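Local coordinates for uncharacterized protein ScGH5_18 (Streptomyces cattleya, PDB 7LR7) that probably acts as a family GH5 glycoside hydrolase in N-glycan breakdown and holds N-acetylglucosamine in its active-site pocket, at residues A[153-158]-A[198-203]; A[223-228]-A[244-249]. One frame throughout, in Å; residues are numbered along the deposited sequence.

Interaction 1: A[153-158]-A[198-203]; sequences EINQFS and YDAAWY. With NAG (2-acetamido-2-deoxy-beta-D-glucopyranose), chain B.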
loop_
_atom_site.group_PDB
_atom_site.type_symbol
_atom_site.label_atom_id
_atom_site.label_comp_id
_atom_site.label_asym_id
_atom_site.label_seq_id
_atom_site.Cartn_x
_atom_site.Cartn_y
_atom_site.Cartn_z
ATOM N N GLU A 153 -16.219 6.975 -1.428
ATOM C CA GLU A 153 -16.928 5.709 -1.198
ATOM C C GLU A 153 -16.223 4.883 -0.128
ATOM O O GLU A 153 -16.034 3.670 -0.267
ATOM C CB GLU A 153 -17.075 4.913 -2.509
ATOM C CG GLU A 153 -17.537 5.773 -3.681
ATOM C CD GLU A 153 -17.721 5.005 -4.992
ATOM O OE1 GLU A 153 -17.225 3.859 -5.094
ATOM O OE2 GLU A 153 -18.364 5.558 -5.921
ATOM N N ILE A 154 -15.810 5.558 0.949
ATOM C CA ILE A 154 -15.048 4.897 1.999
ATOM C C ILE A 154 -15.887 3.827 2.684
ATOM O O ILE A 154 -15.334 2.916 3.303
ATOM C CB ILE A 154 -14.527 5.957 3.002
ATOM C CG1 ILE A 154 -13.536 5.344 4.001
ATOM C CG2 ILE A 154 -15.720 6.625 3.722
ATOM C CD1 ILE A 154 -12.088 5.337 3.538
ATOM N N ASN A 155 -17.218 3.889 2.550
ATOM C CA ASN A 155 -18.066 2.854 3.124
ATOM C C ASN A 155 -17.799 1.474 2.527
ATOM O O ASN A 155 -18.140 0.462 3.155
ATOM C CB ASN A 155 -19.544 3.232 2.959
ATOM C CG ASN A 155 -19.990 3.276 1.500
ATOM O OD1 ASN A 155 -19.262 3.757 0.622
ATOM N ND2 ASN A 155 -21.214 2.795 1.242
ATOM N N GLN A 156 -17.192 1.398 1.337
ATOM C CA GLN A 156 -16.881 0.086 0.767
ATOM C C GLN A 156 -15.929 -0.720 1.655
ATOM O O GLN A 156 -15.859 -1.944 1.522
ATOM C CB GLN A 156 -16.287 0.245 -0.641
ATOM C CG GLN A 156 -14.837 0.713 -0.677
ATOM C CD GLN A 156 -13.830 -0.415 -0.920
ATOM O OE1 GLN A 156 -14.064 -1.320 -1.721
ATOM N NE2 GLN A 156 -12.685 -0.340 -0.247
ATOM N N PHE A 157 -15.206 -0.070 2.566
ATOM C CA PHE A 157 -14.338 -0.799 3.482
ATOM C C PHE A 157 -15.084 -1.406 4.665
ATOM O O PHE A 157 -14.485 -2.199 5.410
ATOM C CB PHE A 157 -13.242 0.120 4.028
ATOM C CG PHE A 157 -12.189 0.474 3.030
ATOM C CD1 PHE A 157 -11.188 -0.441 2.702
ATOM C CD2 PHE A 157 -12.186 1.722 2.427
ATOM C CE1 PHE A 157 -10.207 -0.122 1.775
ATOM C CE2 PHE A 157 -11.189 2.063 1.507
ATOM C CZ PHE A 157 -10.209 1.135 1.169
ATOM N N SER A 158 -16.362 -1.064 4.859
ATOM C CA SER A 158 -17.032 -1.295 6.137
ATOM C C SER A 158 -17.758 -2.633 6.230
ATOM O O SER A 158 -18.202 -2.996 7.322
ATOM C CB SER A 158 -18.036 -0.166 6.427
ATOM O OG SER A 158 -19.096 -0.130 5.465
ATOM N N TYR A 198 -20.898 4.973 -1.554
ATOM C CA TYR A 198 -21.479 4.325 -2.727
ATOM C C TYR A 198 -22.829 3.709 -2.353
ATOM O O TYR A 198 -23.218 3.682 -1.181
ATOM C CB TYR A 198 -20.499 3.307 -3.326
ATOM C CG TYR A 198 -20.607 1.874 -2.833
ATOM C CD1 TYR A 198 -21.207 0.901 -3.612
ATOM C CD2 TYR A 198 -20.062 1.487 -1.607
ATOM C CE1 TYR A 198 -21.286 -0.422 -3.195
ATOM C CE2 TYR A 198 -20.135 0.150 -1.176
ATOM C CZ TYR A 198 -20.751 -0.793 -1.985
ATOM O OH TYR A 198 -20.863 -2.116 -1.596
ATOM N N ASP A 199 -23.554 3.213 -3.367
ATOM C CA ASP A 199 -24.999 3.002 -3.231
ATOM C C ASP A 199 -25.387 1.869 -2.289
ATOM O O ASP A 199 -26.583 1.730 -1.993
ATOM C CB ASP A 199 -25.659 2.793 -4.599
ATOM C CG ASP A 199 -25.175 1.538 -5.338
ATOM O OD1 ASP A 199 -24.642 0.585 -4.720
ATOM O OD2 ASP A 199 -25.368 1.517 -6.577
ATOM N N ALA A 200 -24.434 1.079 -1.785
ATOM C CA ALA A 200 -24.774 0.157 -0.706
ATOM C C ALA A 200 -25.399 0.887 0.475
ATOM O O ALA A 200 -26.166 0.293 1.241
ATOM C CB ALA A 200 -23.543 -0.603 -0.236
ATOM N N ALA A 201 -25.091 2.174 0.638
ATOM C CA ALA A 201 -25.661 2.908 1.757
ATOM C C ALA A 201 -27.184 2.981 1.658
ATOM O O ALA A 201 -27.867 3.073 2.684
ATOM C CB ALA A 201 -25.035 4.302 1.833
ATOM N N TRP A 202 -27.735 2.913 0.443
ATOM C CA TRP A 202 -29.177 2.953 0.227
ATOM C C TRP A 202 -29.785 1.603 -0.129
ATOM O O TRP A 202 -31.004 1.441 -0.008
ATOM C CB TRP A 202 -29.519 3.949 -0.897
ATOM C CG TRP A 202 -29.295 5.407 -0.529
ATOM C CD1 TRP A 202 -30.207 6.266 0.026
ATOM C CD2 TRP A 202 -28.086 6.159 -0.692
ATOM N NE1 TRP A 202 -29.632 7.502 0.229
ATOM C CE2 TRP A 202 -28.332 7.461 -0.210
ATOM C CE3 TRP A 202 -26.810 5.852 -1.182
ATOM C CZ2 TRP A 202 -27.354 8.460 -0.219
ATOM C CZ3 TRP A 202 -25.837 6.845 -1.184
ATOM C CH2 TRP A 202 -26.115 8.131 -0.702
ATOM N N TYR A 203 -28.968 0.633 -0.549
ATOM C CA TYR A 203 -29.447 -0.573 -1.204
ATOM C C TYR A 203 -29.195 -1.866 -0.442
ATOM O O TYR A 203 -29.887 -2.855 -0.706
ATOM C CB TYR A 203 -28.787 -0.721 -2.585
ATOM C CG TYR A 203 -29.265 0.249 -3.637
ATOM C CD1 TYR A 203 -30.278 1.171 -3.372
ATOM C CD2 TYR A 203 -28.696 0.243 -4.912
ATOM C CE1 TYR A 203 -30.716 2.057 -4.361
ATOM C CE2 TYR A 203 -29.109 1.126 -5.885
ATOM C CZ TYR A 203 -30.122 2.026 -5.615
ATOM O OH TYR A 203 -30.551 2.887 -6.613
HETATM C C1 NAG B . -18.660 -0.590 -6.712
HETATM C C2 NAG B . -17.170 -0.795 -7.019
HETATM C C3 NAG B . -16.376 0.508 -6.838
HETATM C C4 NAG B . -17.072 1.685 -7.511
HETATM C C5 NAG B . -18.532 1.726 -7.089
HETATM C C6 NAG B . -19.326 2.822 -7.750
HETATM C C7 NAG B . -15.809 -2.799 -6.594
HETATM C C8 NAG B . -15.400 -3.809 -5.585
HETATM N N2 NAG B . -16.636 -1.844 -6.163
HETATM O O1 NAG B . -19.362 -1.744 -7.046
HETATM O O3 NAG B . -15.075 0.341 -7.396
HETATM O O4 NAG B . -16.442 2.911 -7.150
HETATM O O5 NAG B . -19.154 0.491 -7.455
HETATM O O6 NAG B . -20.669 2.817 -7.283
HETATM O O7 NAG B . -15.425 -2.849 -7.757
#

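Interaction 2: A[223-228]-A[244-249]; sequences VHSWVF and QHAAYL. With NAG (2-acetamido-2-deoxy-beta-D-glucopyranose), chain B.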
loop_
_atom_site.group_PDB
_atom_site.type_symbol
_atom_site.label_atom_id
_atom_site.label_comp_id
_atom_site.label_asym_id
_atom_site.label_seq_id
_atom_site.Cartn_x
_atom_site.Cartn_y
_atom_site.Cartn_z
ATOM N N VAL A 223 -24.334 11.522 -3.979
ATOM C CA VAL A 223 -24.758 10.241 -4.528
ATOM C C VAL A 223 -23.900 9.911 -5.747
ATOM O O VAL A 223 -23.519 10.804 -6.513
ATOM C CB VAL A 223 -26.262 10.239 -4.884
ATOM C CG1 VAL A 223 -27.109 10.484 -3.627
ATOM C CG2 VAL A 223 -26.570 11.260 -5.939
ATOM N N HIS A 224 -23.586 8.621 -5.916
ATOM C CA HIS A 224 -22.829 8.114 -7.059
ATOM C C HIS A 224 -23.731 7.142 -7.815
ATOM O O HIS A 224 -24.083 6.082 -7.289
ATOM C CB HIS A 224 -21.540 7.416 -6.616
ATOM C CG HIS A 224 -20.532 8.322 -5.962
ATOM N ND1 HIS A 224 -19.293 7.876 -5.554
ATOM C CD2 HIS A 224 -20.579 9.639 -5.640
ATOM C CE1 HIS A 224 -18.618 8.877 -5.011
ATOM N NE2 HIS A 224 -19.374 9.958 -5.052
ATOM N N SER A 225 -24.090 7.484 -9.050
ATOM C CA SER A 225 -25.099 6.739 -9.799
ATOM C C SER A 225 -24.431 5.873 -10.863
ATOM O O SER A 225 -23.877 6.399 -11.834
ATOM C CB SER A 225 -26.099 7.698 -10.444
ATOM O OG SER A 225 -27.101 6.958 -11.094
ATOM N N TRP A 226 -24.525 4.545 -10.701
ATOM C CA TRP A 226 -23.830 3.583 -11.560
ATOM C C TRP A 226 -24.777 2.473 -12.000
ATOM O O TRP A 226 -25.098 1.580 -11.208
ATOM C CB TRP A 226 -22.611 3.012 -10.830
ATOM C CG TRP A 226 -21.544 4.032 -10.766
ATOM C CD1 TRP A 226 -21.138 4.737 -9.667
ATOM C CD2 TRP A 226 -20.778 4.524 -11.868
ATOM N NE1 TRP A 226 -20.123 5.602 -10.013
ATOM C CE2 TRP A 226 -19.892 5.498 -11.361
ATOM C CE3 TRP A 226 -20.744 4.224 -13.235
ATOM C CZ2 TRP A 226 -18.989 6.177 -12.172
ATOM C CZ3 TRP A 226 -19.857 4.907 -14.039
ATOM C CH2 TRP A 226 -18.988 5.870 -13.506
ATOM N N VAL A 227 -25.211 2.504 -13.268
ATOM C CA VAL A 227 -26.242 1.572 -13.723
ATOM C C VAL A 227 -25.690 0.160 -13.939
ATOM O O VAL A 227 -26.442 -0.754 -14.308
ATOM C CB VAL A 227 -26.956 2.101 -14.991
ATOM C CG1 VAL A 227 -27.590 3.463 -14.698
ATOM C CG2 VAL A 227 -26.017 2.195 -16.177
ATOM N N PHE A 228 -24.399 -0.064 -13.666
ATOM C CA PHE A 228 -23.951 -1.455 -13.620
ATOM C C PHE A 228 -24.348 -2.164 -12.329
ATOM O O PHE A 228 -24.005 -3.337 -12.161
ATOM C CB PHE A 228 -22.421 -1.581 -13.844
ATOM C CG PHE A 228 -21.558 -0.809 -12.862
ATOM C CD1 PHE A 228 -21.522 -1.135 -11.521
ATOM C CD2 PHE A 228 -20.731 0.203 -13.310
ATOM C CE1 PHE A 228 -20.719 -0.435 -10.639
ATOM C CE2 PHE A 228 -19.918 0.899 -12.438
ATOM C CZ PHE A 228 -19.917 0.587 -11.097
ATOM N N GLN A 244 -33.292 6.857 -15.678
ATOM C CA GLN A 244 -33.744 7.628 -14.528
ATOM C C GLN A 244 -32.990 7.292 -13.260
ATOM O O GLN A 244 -33.355 7.805 -12.199
ATOM C CB GLN A 244 -35.239 7.401 -14.272
ATOM C CG GLN A 244 -36.149 7.882 -15.380
ATOM C CD GLN A 244 -36.416 9.373 -15.339
ATOM O OE1 GLN A 244 -36.309 10.025 -14.291
ATOM N NE2 GLN A 244 -36.763 9.925 -16.489
ATOM N N HIS A 245 -31.963 6.434 -13.332
ATOM C CA HIS A 245 -31.381 5.922 -12.099
ATOM C C HIS A 245 -30.770 7.037 -11.269
ATOM O O HIS A 245 -30.876 7.026 -10.035
ATOM C CB HIS A 245 -30.338 4.849 -12.385
ATOM C CG HIS A 245 -29.811 4.203 -11.143
ATOM N ND1 HIS A 245 -28.849 4.794 -10.356
ATOM C CD2 HIS A 245 -30.129 3.033 -10.537
ATOM C CE1 HIS A 245 -28.598 4.021 -9.314
ATOM N NE2 HIS A 245 -29.357 2.944 -9.400
ATOM N N ALA A 246 -30.122 8.008 -11.921
ATOM C CA ALA A 246 -29.562 9.129 -11.170
ATOM C C ALA A 246 -30.665 9.960 -10.522
ATOM O O ALA A 246 -30.585 10.291 -9.334
ATOM C CB ALA A 246 -28.699 9.994 -12.081
ATOM N N ALA A 247 -31.714 10.289 -11.277
ATOM C CA ALA A 247 -32.829 11.031 -10.698
ATOM C C ALA A 247 -33.414 10.290 -9.504
ATOM O O ALA A 247 -33.753 10.905 -8.484
ATOM C CB ALA A 247 -33.904 11.279 -11.761
ATOM N N TYR A 248 -33.493 8.957 -9.588
ATOM C CA TYR A 248 -34.092 8.188 -8.502
ATOM C C TYR A 248 -33.252 8.289 -7.237
ATOM O O TYR A 248 -33.777 8.551 -6.147
ATOM C CB TYR A 248 -34.263 6.730 -8.922
ATOM C CG TYR A 248 -34.541 5.782 -7.775
ATOM C CD1 TYR A 248 -35.758 5.817 -7.084
ATOM C CD2 TYR A 248 -33.587 4.855 -7.381
ATOM C CE1 TYR A 248 -36.012 4.935 -6.044
ATOM C CE2 TYR A 248 -33.827 3.981 -6.341
ATOM C CZ TYR A 248 -35.029 4.025 -5.676
ATOM O OH TYR A 248 -35.241 3.141 -4.662
ATOM N N LEU A 249 -31.936 8.104 -7.371
ATOM C CA LEU A 249 -31.035 8.260 -6.231
ATOM C C LEU A 249 -31.151 9.640 -5.609
ATOM O O LEU A 249 -31.110 9.777 -4.378
ATOM C CB LEU A 249 -29.593 8.013 -6.658
ATOM C CG LEU A 249 -29.094 6.589 -6.475
ATOM C CD1 LEU A 249 -27.651 6.487 -6.951
ATOM C CD2 LEU A 249 -29.235 6.178 -5.012
HETATM C C1 NAG B . -18.660 -0.590 -6.712
HETATM C C2 NAG B . -17.170 -0.795 -7.019
HETATM C C3 NAG B . -16.376 0.508 -6.838
HETATM C C4 NAG B . -17.072 1.685 -7.511
HETATM C C5 NAG B . -18.532 1.726 -7.089
HETATM C C6 NAG B . -19.326 2.822 -7.750
HETATM C C7 NAG B . -15.809 -2.799 -6.594
HETATM C C8 NAG B . -15.400 -3.809 -5.585
HETATM N N2 NAG B . -16.636 -1.844 -6.163
HETATM O O1 NAG B . -19.362 -1.744 -7.046
HETATM O O3 NAG B . -15.075 0.341 -7.396
HETATM O O4 NAG B . -16.442 2.911 -7.150
HETATM O O5 NAG B . -19.154 0.491 -7.455
HETATM O O6 NAG B . -20.669 2.817 -7.283
HETATM O O7 NAG B . -15.425 -2.849 -7.757
#

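Interaction 1: A[153-158]-A[198-203]
Beside the N-acetylglucosamine pocket, at the C-terminal ends of the strands of the GH5 (beta/alpha)8 barrel, Asn155 grips the backbone of the pocket residue Tyr198 with both ends of its amide. Tyr198 N donates to Asn155 OD1 (3.0 Å, N-H...O 153°), tilted from the plane of that carbonyl. Asn155 ND2 gives a longer bond of 3.3 Å to Tyr198 O, coming from above the carbonyl plane; this oxygen also accepts from Ala201 N. With chi1 at 65°, CG of Asn155 sits between its own N and C, which turns the amide toward Tyr198 and lays OD1 at the edge of the phenol ring, 3.3 Å from Tyr198 CD2. Gln156 adds its CA, 3.8 Å from Tyr198 CE2, while its OE1 bonds Trp113 of the second subunit. Glu153, extended beyond CG, crosses Tyr198 at about a right angle, its CD 3.7 Å from Tyr198 CB, and delivers OE1 to the sugar O4; that bond is modelled very short, so its exact length is doubtful. His207 is a further partner of Asn155 ND2. The contact thus joins the loop after strand 145-152 to the link between strand 194-196 and helix 200-203, whose Tyr203 packs on helix 240-254.

Interaction 2: A[223-228]-A[244-249]
Val223 opens the contact by setting its CB 4.4 Å from CB of Leu249, an apolar pairing. His224 points away from the helix, and its ring nitrogens are hydrogen-bonded to Glu153 and Gln267, but the His224 carbonyl oxygen lies 3.6 Å from Leu249 CD1. That same methyl reaches on to Ser225 CA, so the leucine, extended at chi2, lies against the strand backbone. Ser225 makes the polar link. Its OG stands anti to the backbone N (chi1 -177°), directed at the helix, and shares a 2.9 Å hydrogen bond with His245 ND1, arriving at the edge of the imidazole and in its plane; either atom could be the donor. Ser225 OG also lies 3.3 Å from Ala246 CA. Trp226 points the other way, into the sugar pocket, where its CD1 comes to 3.1 Å from NAG O6 and its NE1 bonds Glu268. Val227 returns to the helix, CG1 sliding past His245 CB at 3.8 Å. Phe228 takes Trp226 CB over one face and offers its ring edge to NAG O5. Strand 223-225 and helix segment 244-249 run nearly antiparallel, 161° between their axes; strand 264-269 pairs alongside, its Leu266 touching Val223, Ser225 and Ala246, and helix 381-392 also touches the helix, at Gln244 and Tyr248.

Going along the chain from the N terminus, interaction 1 closes first: from the loop after strand 145-152 the chain runs through helix 170-187 and strand 194-196 before 198-203 returns to it. Interaction 2 follows in series, neither nested nor crossed, joining strand 221-225 to helix 240-254 after a much shorter excursion. The two meet in space, centres about 14 Å apart. A probable hydrogen bond, Glu153 OE2 to His224 ND1 (2.5 Å), ties the sugar-binding glutamate to interaction 2; Tyr203 OH packs 3.0 Å from His245 NE2, and Trp202 on Val223. Glu153 and Tyr198 meet the sugar in interaction 1, Trp226 and Phe228 in interaction 2, while helix 240-254 backs the strand.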